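Luciferase-like monooxygenase (PDB 4US5) probably acts as a flavin-dependent monooxygenase of the bacterial luciferase family, inserting an oxygen atom from molecular oxygen into an organic substrate. Local coordinates at residues S83-P87 against L88-E92; E142-R145 against A146-P150. One frame throughout, in Å; residues are numbered along the deposited sequence.

Interaction 1 (S83-P87 against L88-E92); sequences SLYSP and LKVAE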
loop_
_atom_site.group_PDB
_atom_site.type_symbol
_atom_site.label_atom_id
_atom_site.label_comp_id
_atom_site.label_asym_id
_atom_site.label_seq_id
_atom_site.Cartn_x
_atom_site.Cartn_y
_atom_site.Cartn_z
ATOM N N SER B 83 -9.120 -8.772 -10.713
ATOM C CA SER B 83 -10.296 -8.399 -11.494
ATOM C C SER B 83 -10.857 -7.069 -11.091
ATOM O O SER B 83 -11.637 -6.497 -11.825
ATOM C CB SER B 83 -11.402 -9.431 -11.368
ATOM O OG SER B 83 -10.996 -10.667 -11.911
ATOM N N LEU B 84 -10.475 -6.584 -9.898
ATOM C CA LEU B 84 -11.008 -5.344 -9.379
ATOM C C LEU B 84 -10.192 -4.123 -9.758
ATOM O O LEU B 84 -10.619 -3.010 -9.491
ATOM C CB LEU B 84 -11.083 -5.394 -7.833
ATOM C CG LEU B 84 -11.856 -6.505 -7.191
ATOM C CD1 LEU B 84 -11.704 -6.395 -5.662
ATOM C CD2 LEU B 84 -13.320 -6.439 -7.594
ATOM N N TYR B 85 -8.991 -4.331 -10.299
ATOM C CA TYR B 85 -8.026 -3.280 -10.442
ATOM C C TYR B 85 -7.451 -3.176 -11.845
ATOM O O TYR B 85 -7.369 -4.147 -12.552
ATOM C CB TYR B 85 -6.862 -3.531 -9.477
ATOM C CG TYR B 85 -7.312 -3.714 -8.043
ATOM C CD1 TYR B 85 -7.950 -2.677 -7.366
ATOM C CD2 TYR B 85 -7.202 -4.933 -7.415
ATOM C CE1 TYR B 85 -8.422 -2.846 -6.092
ATOM C CE2 TYR B 85 -7.617 -5.107 -6.104
ATOM C CZ TYR B 85 -8.231 -4.053 -5.447
ATOM O OH TYR B 85 -8.616 -4.221 -4.146
ATOM N N SER B 86 -6.966 -1.988 -12.182
ATOM C CA SER B 86 -6.102 -1.829 -13.349
ATOM C C SER B 86 -4.846 -2.654 -13.160
ATOM O O SER B 86 -4.186 -2.521 -12.154
ATOM C CB SER B 86 -5.719 -0.357 -13.499
ATOM O OG SER B 86 -4.614 -0.213 -14.357
ATOM N N PRO B 87 -4.484 -3.494 -14.160
ATOM C CA PRO B 87 -3.216 -4.192 -14.060
ATOM C C PRO B 87 -1.990 -3.278 -13.971
ATOM O O PRO B 87 -1.011 -3.652 -13.360
ATOM C CB PRO B 87 -3.189 -5.057 -15.324
ATOM C CG PRO B 87 -4.637 -5.283 -15.627
ATOM C CD PRO B 87 -5.293 -3.986 -15.300
ATOM N N LEU B 88 -2.060 -2.066 -14.524
ATOM C CA LEU B 88 -0.961 -1.138 -14.407
ATOM C C LEU B 88 -0.800 -0.653 -12.961
ATOM O O LEU B 88 0.297 -0.556 -12.452
ATOM C CB LEU B 88 -1.161 0.060 -15.310
ATOM C CG LEU B 88 -0.125 1.172 -15.163
ATOM C CD1 LEU B 88 1.293 0.665 -15.388
ATOM C CD2 LEU B 88 -0.464 2.295 -16.111
ATOM N N LYS B 89 -1.911 -0.323 -12.341
ATOM C CA LYS B 89 -1.885 0.070 -10.925
ATOM C C LYS B 89 -1.274 -1.008 -10.077
ATOM O O LYS B 89 -0.406 -0.744 -9.253
ATOM C CB LYS B 89 -3.285 0.402 -10.444
ATOM C CG LYS B 89 -3.394 0.683 -8.942
ATOM C CD LYS B 89 -2.447 1.762 -8.468
ATOM C CE LYS B 89 -2.705 2.084 -6.992
ATOM N NZ LYS B 89 -1.815 3.167 -6.485
ATOM N N VAL B 90 -1.723 -2.236 -10.232
ATOM C CA VAL B 90 -1.136 -3.330 -9.477
ATOM C C VAL B 90 0.378 -3.461 -9.717
ATOM O O VAL B 90 1.156 -3.673 -8.778
ATOM C CB VAL B 90 -1.878 -4.653 -9.758
ATOM C CG1 VAL B 90 -1.210 -5.838 -9.054
ATOM C CG2 VAL B 90 -3.322 -4.543 -9.300
ATOM N N ALA B 91 0.783 -3.381 -10.980
ATOM C CA ALA B 91 2.189 -3.439 -11.335
ATOM C C ALA B 91 2.992 -2.341 -10.642
ATOM O O ALA B 91 4.054 -2.601 -10.100
ATOM C CB ALA B 91 2.352 -3.351 -12.856
ATOM N N GLU B 92 2.475 -1.129 -10.658
ATOM C CA GLU B 92 3.135 -0.003 -9.995
ATOM C C GLU B 92 3.278 -0.228 -8.479
ATOM O O GLU B 92 4.322 0.010 -7.899
ATOM C CB GLU B 92 2.357 1.273 -10.186
ATOM C CG GLU B 92 2.414 1.846 -11.573
ATOM C CD GLU B 92 1.597 3.104 -11.703
ATOM O OE1 GLU B 92 0.582 3.244 -10.956
ATOM O OE2 GLU B 92 1.919 3.921 -12.634
#
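S86 meets L88 and K89 at the first turn of helix 87-100, where it is the N-cap. From the backbone its side chain runs first through CB, which lies 4.0 Å from K89 CB, the two methylenes touching at the mouth of the helix. Chi1 of 163° turns OG away from the S86 backbone N and over the first amides of the helix. There OG accepts two weak bonds: K89 N lies 3.4 Å from S86 OG and points almost straight at it (169°), whereas L88 N, at 3.2 Å from the same oxygen, reaches it at a strained 128°. L88 CB rests against OG as well. The hydroxyl also forms a hydrogen bond to A122 O of the second subunit, its firmest polar tie, so the cap is also a point of dimer contact.

The backbone then takes over. V90 N donates to S86 O at 3.1 Å and A91 N to P87 O at 3.0 Å. P87, with no N-H to offer, fits the first helical turn. Behind the cap, V90 CG2 packs on Y85 CB at 3.7 Å, while the Y85 ring leads away with L84 CB over one face and its OH bonded to E47. K89 likewise leaves the turn, bending at chi2 to carry NZ to E60 of the second subunit. Capping is thus weak: one hydroxyl serves two amides, after which S86 O and P87 O begin the regular helical bonding, leaving the polar tips of Y85 and K89 for partners beyond the turn.

Interaction 2 (E142-R145 against A146-P150); sequences EQLR and AYLDP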
loop_
_atom_site.group_PDB
_atom_site.type_symbol
_atom_site.label_atom_id
_atom_site.label_comp_id
_atom_site.label_asym_id
_atom_site.label_seq_id
_atom_site.Cartn_x
_atom_site.Cartn_y
_atom_site.Cartn_z
ATOM N N GLU B 142 -2.126 -11.495 -18.079
ATOM C CA GLU B 142 -1.191 -11.254 -19.188
ATOM C C GLU B 142 -0.794 -9.794 -19.270
ATOM O O GLU B 142 0.357 -9.467 -19.518
ATOM C CB GLU B 142 -1.827 -11.607 -20.568
ATOM C CG GLU B 142 -0.844 -12.341 -21.485
ATOM C CD GLU B 142 -0.796 -13.807 -21.176
ATOM O OE1 GLU B 142 -1.596 -14.571 -21.787
ATOM O OE2 GLU B 142 0.054 -14.186 -20.332
ATOM N N GLN B 143 -1.770 -8.911 -19.122
ATOM C CA GLN B 143 -1.489 -7.480 -19.118
ATOM C C GLN B 143 -0.526 -7.112 -17.983
ATOM O O GLN B 143 0.393 -6.323 -18.157
ATOM C CB GLN B 143 -2.754 -6.687 -18.897
ATOM C CG GLN B 143 -3.700 -6.533 -20.052
ATOM C CD GLN B 143 -4.793 -5.548 -19.682
ATOM O OE1 GLN B 143 -5.748 -5.905 -18.995
ATOM N NE2 GLN B 143 -4.616 -4.283 -20.058
ATOM N N LEU B 144 -0.769 -7.676 -16.809
ATOM C CA LEU B 144 0.095 -7.431 -15.638
ATOM C C LEU B 144 1.511 -7.875 -15.947
ATOM O O LEU B 144 2.458 -7.171 -15.675
ATOM C CB LEU B 144 -0.464 -8.177 -14.429
ATOM C CG LEU B 144 0.356 -8.167 -13.153
ATOM C CD1 LEU B 144 0.681 -6.742 -12.723
ATOM C CD2 LEU B 144 -0.432 -8.897 -12.072
ATOM N N ARG B 145 1.654 -9.091 -16.471
ATOM C CA ARG B 145 2.985 -9.633 -16.798
ATOM C C ARG B 145 3.698 -8.720 -17.803
ATOM O O ARG B 145 4.884 -8.457 -17.655
ATOM C CB ARG B 145 2.821 -11.090 -17.295
ATOM C CG ARG B 145 4.031 -11.974 -17.441
ATOM C CD ARG B 145 3.554 -13.310 -18.028
ATOM N NE ARG B 145 3.980 -14.461 -17.258
ATOM C CZ ARG B 145 3.567 -15.708 -17.495
ATOM N NH1 ARG B 145 2.708 -15.960 -18.466
ATOM N NH2 ARG B 145 4.029 -16.702 -16.757
ATOM N N ALA B 146 2.958 -8.166 -18.761
ATOM C CA ALA B 146 3.512 -7.247 -19.738
ATOM C C ALA B 146 3.946 -5.936 -19.092
ATOM O O ALA B 146 5.001 -5.399 -19.401
ATOM C CB ALA B 146 2.505 -6.971 -20.854
ATOM N N TYR B 147 3.149 -5.420 -18.159
ATOM C CA TYR B 147 3.558 -4.192 -17.472
ATOM C C TYR B 147 4.794 -4.412 -16.622
ATOM O O TYR B 147 5.611 -3.511 -16.456
ATOM C CB TYR B 147 2.425 -3.644 -16.623
ATOM C CG TYR B 147 1.315 -2.979 -17.407
ATOM C CD1 TYR B 147 1.588 -1.995 -18.343
ATOM C CD2 TYR B 147 0.005 -3.288 -17.154
ATOM C CE1 TYR B 147 0.568 -1.347 -19.005
ATOM C CE2 TYR B 147 -1.020 -2.672 -17.819
ATOM C CZ TYR B 147 -0.732 -1.713 -18.752
ATOM O OH TYR B 147 -1.738 -1.101 -19.381
ATOM N N LEU B 148 4.955 -5.605 -16.098
ATOM C CA LEU B 148 6.127 -5.950 -15.311
ATOM C C LEU B 148 7.374 -6.257 -16.172
ATOM O O LEU B 148 8.440 -6.492 -15.642
ATOM C CB LEU B 148 5.826 -7.136 -14.370
ATOM C CG LEU B 148 4.826 -6.788 -13.251
ATOM C CD1 LEU B 148 4.376 -8.044 -12.534
ATOM C CD2 LEU B 148 5.467 -5.811 -12.258
ATOM N N ASP B 149 7.213 -6.283 -17.489
ATOM C CA ASP B 149 8.362 -6.491 -18.416
ATOM C C ASP B 149 8.734 -5.167 -19.032
ATOM O O ASP B 149 8.004 -4.640 -19.887
ATOM C CB ASP B 149 7.968 -7.495 -19.519
ATOM C CG ASP B 149 9.065 -7.695 -20.569
ATOM O OD1 ASP B 149 10.186 -7.158 -20.403
ATOM O OD2 ASP B 149 8.794 -8.398 -21.553
ATOM N N PRO B 150 9.862 -4.581 -18.593
ATOM C CA PRO B 150 10.203 -3.236 -19.078
ATOM C C PRO B 150 10.612 -3.177 -20.574
ATOM O O PRO B 150 10.753 -2.081 -21.132
ATOM C CB PRO B 150 11.361 -2.825 -18.174
ATOM C CG PRO B 150 12.005 -4.095 -17.775
ATOM C CD PRO B 150 10.916 -5.146 -17.734
#
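L144 and L148, one turn apart, pack together toward the C-terminal end of helix 134-147, one of the outer helices of the TIM-barrel-like luciferase fold. Three backbone hydrogen bonds of the i to i+4 kind hold this part: A146 N to E142 O, Y147 N to Q143 O at 2.9 Å, and L148 N to L144 O at 3.0 Å. D149 N is also bonded to A146 O, as the chain goes on into the following loop.

Apolar contact joins the two leucines. They lie side by side and point the same way, with CD1 of L144 3.9 Å from CD1 of L148; L148 CG also leans on L144 O at 3.4 Å. Beyond them, L144 packs on strands 105-110 and 167-172.

Charged groups sit on another side. R145, bent at chi3 (-127°), gives NH2 to L184 O, while its NH1 makes a long salt bridge of 3.7 Å to E142 OE2.

The aromatic ring of Y147 turns back along the helix, CG anti to its carbonyl carbon (chi1 -74°), and lies obliquely beside the preceding turn. The ring packs on L88 and A91 of helix 87-100 and on A122 of the second subunit. An alanine in place of Y147 would keep the backbone bond to Q143 O but would probably leave L88 and A91 without the ring that packs on them, opening a gap between the two helices. At the edge nearest the backbone, Y147 CD2 comes to within 3.2 Å of Q143 O.

In the fold
From the N terminus, strand 74-81 leads into the loop that interaction 1 closes onto the start of helix 87-100. The chain then passes through strand 105-110 and helix 117-124 before interaction 2, which lies toward the C-terminal part of helix 134-147, from where the chain goes on to strand 167-172. The two contacts are in series, neither nested nor crossing, yet their centres lie about 10 Å apart. They meet directly: L88 N is 3.5 Å from Y147 CE2, and P87 O is 3.6 Å from L144 CD1. The beginning of one outer helix is thereby packed on the later part of another, alongside barrel strands, and the second subunit reaches both contacts.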